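Local structure of mandelate racemase/muconate lactonizing enzyme-like protein (Rubrobacter xylanophilus DSM 9941, 3CYJ) at residues A[32-40]-A[50-59]. The protein belongs to the enolase superfamily, pairing an N-terminal capping domain with a TIM-barrel-like C-terminal domain that holds a sodium ion in this model. Numbering follows the deposited sequence.
Sequences DSTTMILVE and GYTYGDVSVG
I37 and T52 exchange both backbone hydrogen bonds in an antiparallel beta hairpin of the N-terminal domain of the mandelate racemase fold, I37 N to T52 O spanning 2.8 Å. V39 and G50 form a second such pair; M36–Y53 and L38–Y51 are non-hydrogen-bonded pairs. A single bond, G54 N to T35 O, extends the ladder past the end of strand 50-53, and the axes of 33-40 and 50-53 run at 155°, an antiparallel sense.

On the face carrying M36, Y51 and Y53, sulfur and rings meet. M36 places CG anti to its backbone N (chi1 -175°), then bends at chi3. Its SD lies obliquely 4.5 Å from the Y51 ring centroid, a Met-aromatic contact, while M36 CE sits over one face of that ring, near the rim, and 3.3 Å from Y53 OH. Helix 320-329 covers this side: M36 touches V325 and L329, Y53 OH is hydrogen-bonded to E326 OE2, and the Y53 ring stacks with H322.

On the face carrying I37 and T52, I37 packs against the first turn of helix 57-70: I37 CG1 meets V58 CB at 3.9 Å, I37 CD1 reaches D55 O at 3.4 Å, and I37 CG2 lies 3.7 Å from G59 N.

Polar links line the turn into the helix. Water 1 joins T35 OG1 to V56 N, and T35 OG1 is also hydrogen-bonded to T17 OG1. D55 OD1 is hydrogen-bonded to S64 OG of the second subunit. D55 caps the helix: its OD2 takes S57 N at 3.0 Å from above the carboxylate plane, and S57 OG at 2.6 Å through the anti lone pair.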
loop_
_atom_site.group_PDB
_atom_site.type_symbol
_atom_site.label_atom_id
_atom_site.label_comp_id
_atom_site.label_asym_id
_atom_site.label_seq_id
_atom_site.Cartn_x
_atom_site.Cartn_y
_atom_site.Cartn_z
ATOM N N ASP A 32 40.042 -12.903 16.695
ATOM C CA ASP A 32 41.471 -13.073 16.488
ATOM C C ASP A 32 41.762 -14.473 15.977
ATOM O O ASP A 32 42.876 -14.982 16.093
ATOM C CB ASP A 32 42.290 -12.709 17.767
ATOM C CG ASP A 32 42.109 -13.748 18.923
ATOM O OD1 ASP A 32 41.323 -14.726 18.777
ATOM O OD2 ASP A 32 42.781 -13.585 19.990
ATOM N N SER A 33 40.749 -15.090 15.380
ATOM C CA SER A 33 40.906 -16.411 14.743
ATOM C C SER A 33 39.697 -16.811 13.901
ATOM O O SER A 33 38.648 -16.203 13.991
ATOM C CB SER A 33 41.165 -17.514 15.785
ATOM O OG SER A 33 40.009 -17.795 16.524
ATOM N N THR A 34 39.861 -17.865 13.121
ATOM C CA THR A 34 38.814 -18.390 12.232
ATOM C C THR A 34 38.702 -19.884 12.396
ATOM O O THR A 34 39.710 -20.566 12.420
ATOM C CB THR A 34 39.192 -18.181 10.732
ATOM O OG1 THR A 34 39.451 -16.800 10.494
ATOM C CG2 THR A 34 38.073 -18.678 9.784
ATOM N N THR A 35 37.477 -20.395 12.452
ATOM C CA THR A 35 37.264 -21.819 12.475
ATOM C C THR A 35 36.591 -22.291 11.170
ATOM O O THR A 35 35.507 -21.827 10.827
ATOM C CB THR A 35 36.449 -22.233 13.697
ATOM O OG1 THR A 35 37.175 -21.875 14.882
ATOM C CG2 THR A 35 36.219 -23.700 13.676
ATOM N N MET A 36 37.270 -23.191 10.451
ATOM C CA MET A 36 36.723 -23.877 9.331
ATOM C C MET A 36 36.225 -25.264 9.702
ATOM O O MET A 36 36.937 -26.049 10.324
ATOM C CB MET A 36 37.758 -23.963 8.199
ATOM C CG MET A 36 37.215 -24.576 6.905
ATOM S SD MET A 36 38.555 -25.147 5.751
ATOM C CE MET A 36 39.061 -23.606 5.151
ATOM N N ILE A 37 34.999 -25.591 9.312
ATOM C CA ILE A 37 34.530 -26.940 9.522
ATOM C C ILE A 37 34.556 -27.626 8.166
ATOM O O ILE A 37 34.043 -27.075 7.202
ATOM C CB ILE A 37 33.123 -26.991 10.193
ATOM C CG1 ILE A 37 33.136 -26.241 11.543
ATOM C CG2 ILE A 37 32.665 -28.438 10.363
ATOM C CD1 ILE A 37 32.933 -24.709 11.412
ATOM N N LEU A 38 35.152 -28.821 8.095
ATOM C CA LEU A 38 35.447 -29.430 6.808
ATOM C C LEU A 38 34.722 -30.755 6.694
ATOM O O LEU A 38 34.810 -31.586 7.605
ATOM C CB LEU A 38 36.979 -29.638 6.617
ATOM C CG LEU A 38 37.330 -30.340 5.253
ATOM C CD1 LEU A 38 37.248 -29.395 4.011
ATOM C CD2 LEU A 38 38.657 -31.012 5.373
ATOM N N VAL A 39 33.975 -30.935 5.612
ATOM C CA VAL A 39 33.306 -32.193 5.363
ATOM C C VAL A 39 33.967 -32.894 4.176
ATOM O O VAL A 39 34.283 -32.250 3.136
ATOM C CB VAL A 39 31.768 -31.978 5.115
ATOM C CG1 VAL A 39 31.030 -33.285 4.771
ATOM C CG2 VAL A 39 31.127 -31.275 6.327
ATOM N N GLU A 40 34.218 -34.194 4.340
ATOM C CA GLU A 40 34.647 -34.980 3.192
ATOM C C GLU A 40 33.669 -36.065 2.918
ATOM O O GLU A 40 33.305 -36.864 3.836
ATOM C CB GLU A 40 36.063 -35.534 3.334
ATOM C CG GLU A 40 37.089 -34.420 3.564
ATOM C CD GLU A 40 38.522 -34.947 3.443
ATOM O OE1 GLU A 40 38.648 -36.190 3.501
ATOM O OE2 GLU A 40 39.497 -34.150 3.283
ATOM N N GLY A 50 33.820 -30.044 1.093
ATOM C CA GLY A 50 33.106 -28.792 1.281
ATOM C C GLY A 50 33.446 -28.283 2.665
ATOM O O GLY A 50 33.859 -29.082 3.526
ATOM N N TYR A 51 33.304 -26.973 2.898
ATOM C CA TYR A 51 33.571 -26.442 4.225
ATOM C C TYR A 51 32.653 -25.269 4.565
ATOM O O TYR A 51 31.948 -24.751 3.697
ATOM C CB TYR A 51 35.036 -26.003 4.340
ATOM C CG TYR A 51 35.440 -24.962 3.289
ATOM C CD1 TYR A 51 35.333 -23.626 3.580
ATOM C CD2 TYR A 51 35.934 -25.339 2.003
ATOM C CE1 TYR A 51 35.680 -22.665 2.672
ATOM C CE2 TYR A 51 36.283 -24.354 1.045
ATOM C CZ TYR A 51 36.152 -23.004 1.410
ATOM O OH TYR A 51 36.485 -21.952 0.578
ATOM N N THR A 52 32.668 -24.847 5.831
ATOM C CA THR A 52 31.996 -23.609 6.197
ATOM C C THR A 52 32.878 -22.966 7.239
ATOM O O THR A 52 33.828 -23.603 7.706
ATOM C CB THR A 52 30.521 -23.877 6.718
ATOM O OG1 THR A 52 29.794 -22.642 6.805
ATOM C CG2 THR A 52 30.509 -24.651 8.074
ATOM N N TYR A 53 32.640 -21.701 7.562
ATOM C CA TYR A 53 33.355 -21.023 8.650
ATOM C C TYR A 53 32.317 -20.719 9.741
ATOM O O TYR A 53 31.246 -20.177 9.449
ATOM C CB TYR A 53 33.985 -19.723 8.168
ATOM C CG TYR A 53 35.049 -19.949 7.124
ATOM C CD1 TYR A 53 36.338 -20.357 7.500
ATOM C CD2 TYR A 53 34.782 -19.778 5.774
ATOM C CE1 TYR A 53 37.321 -20.586 6.571
ATOM C CE2 TYR A 53 35.773 -19.994 4.812
ATOM C CZ TYR A 53 37.050 -20.394 5.235
ATOM O OH TYR A 53 38.077 -20.602 4.349
ATOM N N GLY A 54 32.606 -21.075 10.984
ATOM C CA GLY A 54 31.605 -20.889 12.022
ATOM C C GLY A 54 32.063 -21.555 13.294
ATOM O O GLY A 54 33.257 -21.728 13.483
ATOM N N ASP A 55 31.116 -21.931 14.163
ATOM C CA ASP A 55 31.477 -22.528 15.435
ATOM C C ASP A 55 31.800 -24.019 15.231
ATOM O O ASP A 55 31.187 -24.673 14.346
ATOM C CB ASP A 55 30.372 -22.336 16.482
ATOM C CG ASP A 55 30.824 -22.793 17.888
ATOM O OD1 ASP A 55 31.832 -22.236 18.386
ATOM O OD2 ASP A 55 30.221 -23.729 18.448
ATOM N N VAL A 56 32.729 -24.558 16.048
ATOM C CA VAL A 56 33.029 -25.987 16.010
ATOM C C VAL A 56 31.747 -26.786 16.169
ATOM O O VAL A 56 31.666 -27.921 15.689
ATOM C CB VAL A 56 34.049 -26.497 17.131
ATOM C CG1 VAL A 56 35.429 -26.039 16.847
ATOM C CG2 VAL A 56 33.639 -26.063 18.561
ATOM N N SER A 57 30.750 -26.227 16.862
ATOM C CA SER A 57 29.509 -26.993 17.042
ATOM C C SER A 57 28.874 -27.380 15.708
ATOM O O SER A 57 28.098 -28.331 15.668
ATOM C CB SER A 57 28.512 -26.260 17.951
ATOM O OG SER A 57 28.206 -24.979 17.452
ATOM N N VAL A 58 29.217 -26.679 14.617
ATOM C CA VAL A 58 28.740 -27.036 13.264
ATOM C C VAL A 58 29.090 -28.504 12.902
ATOM O O VAL A 58 28.242 -29.261 12.385
ATOM C CB VAL A 58 29.304 -26.036 12.186
ATOM C CG1 VAL A 58 29.052 -26.528 10.747
ATOM C CG2 VAL A 58 28.743 -24.627 12.394
ATOM N N GLY A 59 30.324 -28.926 13.238
ATOM C CA GLY A 59 30.757 -30.316 13.027
ATOM C C GLY A 59 29.934 -31.369 13.738
ATOM O O GLY A 59 29.550 -32.390 13.157
HETATM O O HOH W 1 35.067 -22.554 17.186
#